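Local coordinates for protein methylmalonate-semialdehyde dehydrogenase (Oceanimonas doudoroffii, PDB 4ZZ7) that probably catalyses the NAD-dependent, coenzyme A-acylating oxidation of methylmalonate semialdehyde to propionyl-CoA, as an enzyme of the aldehyde dehydrogenase family, at residues L249-I257 against T380-G388; D430-G438 against H450-S458. All blocks are in the same frame, centred on the assembly; numbering follows the deposited sequence.

Contact 1 (L249-I257 against T380-G388). With NAD (nicotinamide-adenine-dinucleotide), chain M.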
# COMPACT_ATOMS: atom_id res chain seq x y z
N LEU A 249 17.09 -4.93 -19.35
CA LEU A 249 18.19 -4.95 -18.41
C LEU A 249 19.47 -5.40 -19.11
O LEU A 249 19.43 -6.26 -19.97
CB LEU A 249 17.85 -5.88 -17.25
CG LEU A 249 16.85 -5.30 -16.24
CD1 LEU A 249 15.47 -5.24 -16.82
CD2 LEU A 249 16.82 -6.14 -14.97
N GLY A 250 20.58 -4.82 -18.68
CA GLY A 250 21.84 -4.83 -19.42
C GLY A 250 23.03 -5.31 -18.62
O GLY A 250 22.88 -6.09 -17.69
N GLY A 251 24.22 -4.83 -18.98
CA GLY A 251 25.45 -5.27 -18.34
C GLY A 251 25.76 -4.64 -17.00
O GLY A 251 24.98 -3.85 -16.47
N ALA A 252 26.94 -4.98 -16.47
CA ALA A 252 27.33 -4.60 -15.12
C ALA A 252 28.84 -4.63 -14.85
O ALA A 252 29.57 -5.43 -15.43
CB ALA A 252 26.61 -5.51 -14.15
N LYS A 253 29.30 -3.73 -13.99
CA LYS A 253 30.65 -3.80 -13.39
C LYS A 253 30.53 -3.51 -11.88
O LYS A 253 30.64 -2.36 -11.42
CB LYS A 253 31.65 -2.83 -14.04
CG LYS A 253 32.75 -3.51 -14.86
CD LYS A 253 33.92 -3.99 -14.01
CE LYS A 253 35.05 -4.57 -14.87
NZ LYS A 253 34.86 -5.99 -15.25
N ASN A 254 30.31 -4.58 -11.12
CA ASN A 254 29.94 -4.41 -9.72
C ASN A 254 31.16 -4.20 -8.84
O ASN A 254 32.03 -5.05 -8.81
CB ASN A 254 29.11 -5.59 -9.23
CG ASN A 254 27.65 -5.57 -9.75
OD1 ASN A 254 26.77 -6.15 -9.13
ND2 ASN A 254 27.39 -4.92 -10.85
N HIS A 255 31.20 -3.07 -8.15
CA HIS A 255 32.32 -2.68 -7.29
C HIS A 255 31.99 -2.91 -5.81
O HIS A 255 30.87 -2.68 -5.40
CB HIS A 255 32.64 -1.20 -7.45
CG HIS A 255 33.27 -0.82 -8.76
ND1 HIS A 255 32.70 -1.14 -9.98
CD2 HIS A 255 34.37 -0.08 -9.04
CE1 HIS A 255 33.45 -0.65 -10.95
NE2 HIS A 255 34.47 -0.01 -10.40
N ALA A 256 32.99 -3.32 -5.03
CA ALA A 256 32.88 -3.42 -3.58
C ALA A 256 33.97 -2.56 -2.92
O ALA A 256 35.16 -2.77 -3.17
CB ALA A 256 33.01 -4.86 -3.11
N ILE A 257 33.56 -1.63 -2.08
CA ILE A 257 34.48 -0.79 -1.34
C ILE A 257 34.83 -1.54 -0.07
O ILE A 257 33.95 -1.80 0.74
CB ILE A 257 33.84 0.55 -0.98
CG1 ILE A 257 33.44 1.28 -2.26
CG2 ILE A 257 34.77 1.41 -0.13
CD1 ILE A 257 32.69 2.57 -2.03
N THR A 380 41.17 -1.22 -20.41
CA THR A 380 40.00 -1.68 -21.15
C THR A 380 39.32 -2.80 -20.42
O THR A 380 38.10 -2.94 -20.45
CB THR A 380 40.39 -2.20 -22.55
OG1 THR A 380 41.25 -1.26 -23.17
CG2 THR A 380 39.18 -2.39 -23.44
N SER A 381 40.13 -3.64 -19.78
CA SER A 381 39.61 -4.73 -18.98
C SER A 381 38.81 -4.25 -17.74
O SER A 381 37.95 -4.99 -17.23
CB SER A 381 40.78 -5.65 -18.58
OG SER A 381 41.96 -4.91 -18.31
N TYR A 382 39.09 -3.04 -17.25
CA TYR A 382 38.28 -2.43 -16.19
C TYR A 382 37.03 -1.71 -16.70
O TYR A 382 36.00 -1.73 -16.05
CB TYR A 382 39.10 -1.43 -15.36
CG TYR A 382 38.25 -0.54 -14.48
CD1 TYR A 382 37.88 -0.95 -13.21
CD2 TYR A 382 37.79 0.69 -14.93
CE1 TYR A 382 37.10 -0.16 -12.41
CE2 TYR A 382 37.00 1.49 -14.13
CZ TYR A 382 36.65 1.07 -12.87
OH TYR A 382 35.85 1.88 -12.11
N GLN A 383 37.14 -1.02 -17.82
CA GLN A 383 35.98 -0.34 -18.36
C GLN A 383 34.94 -1.34 -18.81
O GLN A 383 33.76 -1.12 -18.58
CB GLN A 383 36.38 0.59 -19.52
CG GLN A 383 37.19 1.81 -19.10
CD GLN A 383 38.03 2.40 -20.23
OE1 GLN A 383 37.74 2.20 -21.41
NE2 GLN A 383 39.09 3.14 -19.87
N GLU A 384 35.36 -2.43 -19.42
CA GLU A 384 34.43 -3.36 -20.05
C GLU A 384 34.11 -4.55 -19.16
O GLU A 384 34.90 -4.89 -18.29
CB GLU A 384 35.01 -3.82 -21.39
CG GLU A 384 35.17 -2.65 -22.37
CD GLU A 384 35.76 -3.06 -23.71
OE1 GLU A 384 36.04 -4.26 -23.94
OE2 GLU A 384 35.93 -2.15 -24.55
N GLU A 385 32.93 -5.15 -19.35
CA GLU A 385 32.46 -6.28 -18.53
C GLU A 385 33.08 -7.57 -19.05
O GLU A 385 32.81 -7.98 -20.20
CB GLU A 385 30.92 -6.40 -18.59
CG GLU A 385 30.36 -7.65 -17.89
CD GLU A 385 28.85 -7.72 -17.85
OE1 GLU A 385 28.30 -7.96 -16.75
OE2 GLU A 385 28.21 -7.52 -18.91
N ILE A 386 33.88 -8.22 -18.21
CA ILE A 386 34.63 -9.38 -18.61
C ILE A 386 33.73 -10.59 -18.65
O ILE A 386 33.76 -11.36 -19.62
CB ILE A 386 35.79 -9.67 -17.65
CG1 ILE A 386 36.83 -8.55 -17.73
CG2 ILE A 386 36.45 -11.00 -18.00
CD1 ILE A 386 37.88 -8.57 -16.64
N PHE A 387 32.96 -10.76 -17.58
CA PHE A 387 31.95 -11.82 -17.48
C PHE A 387 32.65 -13.19 -17.46
O PHE A 387 32.32 -14.11 -18.20
CB PHE A 387 30.93 -11.68 -18.65
CG PHE A 387 29.49 -12.03 -18.29
CD1 PHE A 387 28.76 -11.23 -17.38
CD2 PHE A 387 28.85 -13.11 -18.90
CE1 PHE A 387 27.44 -11.54 -17.08
CE2 PHE A 387 27.53 -13.42 -18.60
CZ PHE A 387 26.83 -12.64 -17.68
N GLY A 388 33.65 -13.28 -16.60
CA GLY A 388 34.36 -14.53 -16.37
C GLY A 388 34.89 -14.54 -14.94
O GLY A 388 34.73 -13.57 -14.22
PA NAD M . 22.79 -11.13 -25.03
O1A NAD M . 23.51 -11.72 -26.24
O2A NAD M . 22.88 -9.65 -24.68
O5B NAD M . 21.20 -11.42 -25.19
C5B NAD M . 20.55 -12.62 -24.74
C4B NAD M . 19.26 -12.89 -25.51
O4B NAD M . 19.10 -11.95 -26.58
C3B NAD M . 19.20 -14.27 -26.16
O3B NAD M . 17.89 -14.80 -25.95
C2B NAD M . 19.54 -14.03 -27.63
O2B NAD M . 18.87 -14.82 -28.62
C1B NAD M . 19.12 -12.58 -27.86
N9A NAD M . 20.03 -11.86 -28.80
C8A NAD M . 21.39 -11.97 -28.86
N7A NAD M . 21.89 -11.16 -29.82
C5A NAD M . 20.85 -10.52 -30.40
C6A NAD M . 20.69 -9.52 -31.50
N6A NAD M . 21.78 -9.06 -32.16
N1A NAD M . 19.43 -9.10 -31.81
C2A NAD M . 18.33 -9.57 -31.14
N3A NAD M . 18.39 -10.46 -30.14
C4A NAD M . 19.60 -10.97 -29.73
O3 NAD M . 23.20 -11.99 -23.69
PN NAD M . 23.97 -13.43 -23.57
O1N NAD M . 23.07 -14.58 -24.02
O2N NAD M . 25.43 -13.38 -24.07
O5D NAD M . 24.02 -13.40 -21.97
C5D NAD M . 25.00 -12.60 -21.29
C4D NAD M . 24.52 -11.21 -20.84
O4D NAD M . 23.47 -11.20 -19.85
C3D NAD M . 25.68 -10.43 -20.19
O3D NAD M . 26.19 -9.43 -21.08
C2D NAD M . 25.13 -9.81 -18.89
O2D NAD M . 25.48 -8.43 -18.76
C1D NAD M . 23.63 -10.03 -19.04
N1N NAD M . 22.89 -10.15 -17.78
C2N NAD M . 22.23 -9.06 -17.37
C3N NAD M . 21.49 -9.09 -16.19
C7N NAD M . 20.75 -7.88 -15.66
O7N NAD M . 21.29 -6.78 -15.46
N7N NAD M . 19.48 -8.07 -15.35
C4N NAD M . 21.41 -10.28 -15.48
C5N NAD M . 22.09 -11.40 -15.92
C6N NAD M . 22.83 -11.31 -17.10

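Contact 2 (D430-G438 against H450-S458)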
# COMPACT_ATOMS: atom_id res chain seq x y z
N ASP A 430 22.85 5.75 0.50
CA ASP A 430 22.03 6.90 0.13
C ASP A 430 22.51 7.51 -1.17
O ASP A 430 21.70 7.69 -2.08
CB ASP A 430 22.03 7.98 1.20
CG ASP A 430 20.94 9.00 0.98
OD1 ASP A 430 19.77 8.62 0.88
OD2 ASP A 430 21.21 10.21 0.90
N ASN A 431 23.81 7.79 -1.27
CA ASN A 431 24.37 8.59 -2.38
C ASN A 431 24.91 7.83 -3.56
O ASN A 431 25.19 8.46 -4.57
CB ASN A 431 25.49 9.49 -1.87
CG ASN A 431 25.01 10.47 -0.85
OD1 ASN A 431 25.34 10.38 0.34
ND2 ASN A 431 24.19 11.42 -1.29
N ILE A 432 25.12 6.51 -3.44
CA ILE A 432 25.74 5.74 -4.54
C ILE A 432 24.79 5.57 -5.72
O ILE A 432 23.63 5.24 -5.54
CB ILE A 432 26.31 4.37 -4.09
CG1 ILE A 432 27.23 3.77 -5.16
CG2 ILE A 432 25.22 3.39 -3.70
CD1 ILE A 432 28.63 4.38 -5.18
N GLN A 433 25.29 5.79 -6.94
CA GLN A 433 24.44 5.82 -8.13
C GLN A 433 24.33 4.46 -8.79
O GLN A 433 24.63 4.32 -9.98
CB GLN A 433 24.97 6.84 -9.14
CG GLN A 433 25.02 8.27 -8.63
CD GLN A 433 23.63 8.82 -8.27
OE1 GLN A 433 22.74 8.90 -9.14
NE2 GLN A 433 23.44 9.21 -7.01
N VAL A 434 23.93 3.44 -8.01
CA VAL A 434 23.58 2.11 -8.52
C VAL A 434 22.27 1.62 -7.90
O VAL A 434 21.92 1.97 -6.77
CB VAL A 434 24.74 1.07 -8.36
CG1 VAL A 434 26.07 1.75 -8.13
CG2 VAL A 434 24.48 0.08 -7.23
N GLY A 435 21.58 0.77 -8.63
CA GLY A 435 20.24 0.32 -8.26
C GLY A 435 20.16 -0.60 -7.06
O GLY A 435 19.26 -0.50 -6.24
N MET A 436 21.08 -1.54 -6.97
CA MET A 436 21.08 -2.50 -5.88
C MET A 436 22.36 -2.42 -5.05
O MET A 436 23.44 -2.71 -5.53
CB MET A 436 20.87 -3.89 -6.44
CG MET A 436 19.51 -4.07 -7.09
SD MET A 436 19.48 -5.29 -8.40
CE MET A 436 20.32 -4.45 -9.71
N VAL A 437 22.20 -2.04 -3.79
CA VAL A 437 23.27 -1.71 -2.89
C VAL A 437 23.33 -2.75 -1.79
O VAL A 437 22.29 -3.11 -1.22
CB VAL A 437 22.96 -0.38 -2.21
CG1 VAL A 437 24.06 0.03 -1.27
CG2 VAL A 437 22.72 0.69 -3.25
N GLY A 438 24.54 -3.20 -1.48
CA GLY A 438 24.75 -4.13 -0.37
C GLY A 438 25.57 -3.50 0.75
O GLY A 438 26.45 -2.69 0.48
N HIS A 450 10.76 -8.22 -3.88
CA HIS A 450 11.28 -6.93 -4.27
C HIS A 450 11.53 -6.95 -5.77
O HIS A 450 11.23 -7.93 -6.44
CB HIS A 450 12.53 -6.60 -3.43
CG HIS A 450 12.20 -6.05 -2.07
ND1 HIS A 450 11.91 -4.72 -1.84
CD2 HIS A 450 12.09 -6.67 -0.88
CE1 HIS A 450 11.67 -4.54 -0.56
NE2 HIS A 450 11.77 -5.71 0.05
N SER A 451 12.03 -5.85 -6.32
CA SER A 451 12.29 -5.84 -7.72
C SER A 451 13.75 -5.61 -7.93
O SER A 451 14.39 -5.01 -7.08
CB SER A 451 11.44 -4.80 -8.41
OG SER A 451 10.08 -5.18 -8.40
N PHE A 452 14.22 -6.11 -9.07
CA PHE A 452 15.64 -6.16 -9.49
C PHE A 452 15.81 -5.19 -10.63
O PHE A 452 15.06 -5.24 -11.61
CB PHE A 452 15.94 -7.56 -10.03
CG PHE A 452 17.36 -7.78 -10.48
CD1 PHE A 452 17.83 -7.23 -11.65
CD2 PHE A 452 18.20 -8.63 -9.74
CE1 PHE A 452 19.12 -7.47 -12.06
CE2 PHE A 452 19.50 -8.87 -10.16
CZ PHE A 452 19.95 -8.29 -11.32
N GLY A 453 16.80 -4.33 -10.54
CA GLY A 453 17.07 -3.42 -11.63
C GLY A 453 18.19 -2.46 -11.33
O GLY A 453 18.22 -1.86 -10.24
N GLY A 454 19.12 -2.35 -12.27
CA GLY A 454 20.22 -1.41 -12.16
C GLY A 454 19.86 -0.01 -12.59
O GLY A 454 18.77 0.25 -13.10
N TRP A 455 20.82 0.90 -12.37
CA TRP A 455 20.75 2.30 -12.81
C TRP A 455 21.66 2.54 -14.00
O TRP A 455 22.38 1.64 -14.45
CB TRP A 455 21.15 3.20 -11.66
CG TRP A 455 20.10 3.34 -10.68
CD1 TRP A 455 18.97 2.59 -10.56
CD2 TRP A 455 20.09 4.26 -9.59
NE1 TRP A 455 18.25 3.01 -9.49
CE2 TRP A 455 18.92 4.03 -8.87
CE3 TRP A 455 20.96 5.26 -9.16
CZ2 TRP A 455 18.58 4.77 -7.76
CZ3 TRP A 455 20.62 5.99 -8.06
CH2 TRP A 455 19.44 5.74 -7.37
N LYS A 456 21.61 3.77 -14.51
CA LYS A 456 22.45 4.19 -15.63
C LYS A 456 22.21 3.29 -16.86
O LYS A 456 21.07 3.11 -17.28
CB LYS A 456 23.91 4.29 -15.18
CG LYS A 456 24.08 5.31 -14.07
CD LYS A 456 25.53 5.61 -13.79
CE LYS A 456 26.26 4.38 -13.27
NZ LYS A 456 27.50 4.72 -12.52
N ARG A 457 23.28 2.73 -17.41
CA ARG A 457 23.25 1.97 -18.64
C ARG A 457 22.95 0.50 -18.39
O ARG A 457 22.77 -0.26 -19.35
CB ARG A 457 24.60 2.08 -19.33
CG ARG A 457 24.92 3.45 -19.93
CD ARG A 457 24.55 3.54 -21.41
NE ARG A 457 25.37 2.68 -22.27
CZ ARG A 457 25.08 2.36 -23.54
NH1 ARG A 457 24.00 2.85 -24.15
NH2 ARG A 457 25.89 1.56 -24.22
N SER A 458 22.91 0.09 -17.13
CA SER A 458 22.51 -1.29 -16.77
C SER A 458 21.00 -1.60 -16.96
O SER A 458 20.59 -2.76 -16.89
CB SER A 458 22.94 -1.61 -15.32
OG SER A 458 24.35 -1.50 -15.14

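Contact 1 (L249-I257 against T380-G388)
Lys253 and Glu385 are the residues whose CA atoms come closest, 6.0 Å apart, where the loop leading into strand 254-258 passes the loop after helix 380-383. Glu385 carries the cofactor end of the contact. Its CG stands anti to the backbone N (chi1 173°) and the chain stays extended, which reaches the carboxylate across to Gly251 and Ala252. The two oxygens divide the work: OE2 accepts a bond from the ribose hydroxyl O2D of NAD at 2.9 Å, while OE1 takes a weak, bent one from Ala252 N at 3.3 Å. C3D of the nicotinamide ribose lies over one face of the Phe387 ring, offset toward its rim. Lys253 folds instead toward the end of the helix. Bends at chi2 and chi4 curl its chain along Tyr382 O, and NZ makes a weak bond to Glu384 O at 3.2 Å; Tyr382 O itself is hydrogen-bonded by His409. Farther along the strand, the His255 ring is held at both nitrogens. ND1 donates to Lys253 O at 2.8 Å, with the acceptor in the ring plane, and NE2 shares a hydrogen bond with Tyr382 OH at 2.9 Å. The His255 and Tyr382 rings meet rim to rim, their planes 86° apart, so the hydroxyl touches an edge without any stacking. The chemistry thus falls into two halves: a polar latch ties the strand to the helix, and a carboxylate accepts the cofactor's ribose hydroxyl beside the Ala252 N-H, with which it bonds only weakly, a role familiar for a glutamate in aldehyde dehydrogenases.

Contact 2 (D430-G438 against H450-S458)
Met436 sets CG beside its backbone N (chi1 -65°), and a nearly extended chi2 (152°) carries SD over the Phe452 ring, while the bend at chi3 swings CE over the same face; Phe452 has CG anti to its own backbone N (chi1 -179°), and the two side chains cross at about a right angle. The result is a Met-aromatic contact within the aldehyde dehydrogenase fold: SD sits over the centre of the Phe452 ring, 3.8 Å from its centroid. The sulfur also accepts a weak hydrogen bond from Gly453 N at 3.6 Å. Phe452 belongs to the NAD pocket and touches the cofactor, so Met436 is a second-shell neighbour of that site. Beside this pair, Gly435 and Gly454 bring the backbones together, their CA atoms 4.3 Å apart. Here the Trp455 indole lies with one face against the backbone of residues 434-435: Gly435 CA makes a CH-pi contact 3.6 Å from the centroid of the five-membered ring, and Val434 C lies over the same face, offset toward the rim. NE1 of Trp455 bonds to Arg477 O of the second subunit. An alanine in place of this tryptophan would probably leave the backbone at Val434 and Gly435 without its aromatic cover and Arg477 O of the neighbouring subunit without its indole donor. A type II' turn from Trp455 to Ser458 follows, and Lys456 within it runs its chain past Gln433 O to hydrogen-bond Asp407 O and His409 O. Gln433, centring an inverse gamma turn, brings OE1 to 3.8 Å from Trp455 CZ3 while its NE2 donates to Asn431 O at 3.1 Å.

The two contacts come in series along the chain, contact 1 closing at Gly388 before contact 2 opens at Asp430, yet their centres lie only about 14 Å apart. Both reach one mixed sheet: strand 411-418 pairs with strand 254-258 of contact 1 and with strands 436-439 and 455-456 of contact 2. They also touch directly, Gly250 and Gly251 meeting Ser458 by probable hydrogen bonds and Leu249 packing on Phe452. Together they line the nicotinamide end of the cofactor pocket close to Cys283, another NAD-binding residue. From there contact 2 continues outward to the second subunit, where residues 436-438 extend the sheet across the interface.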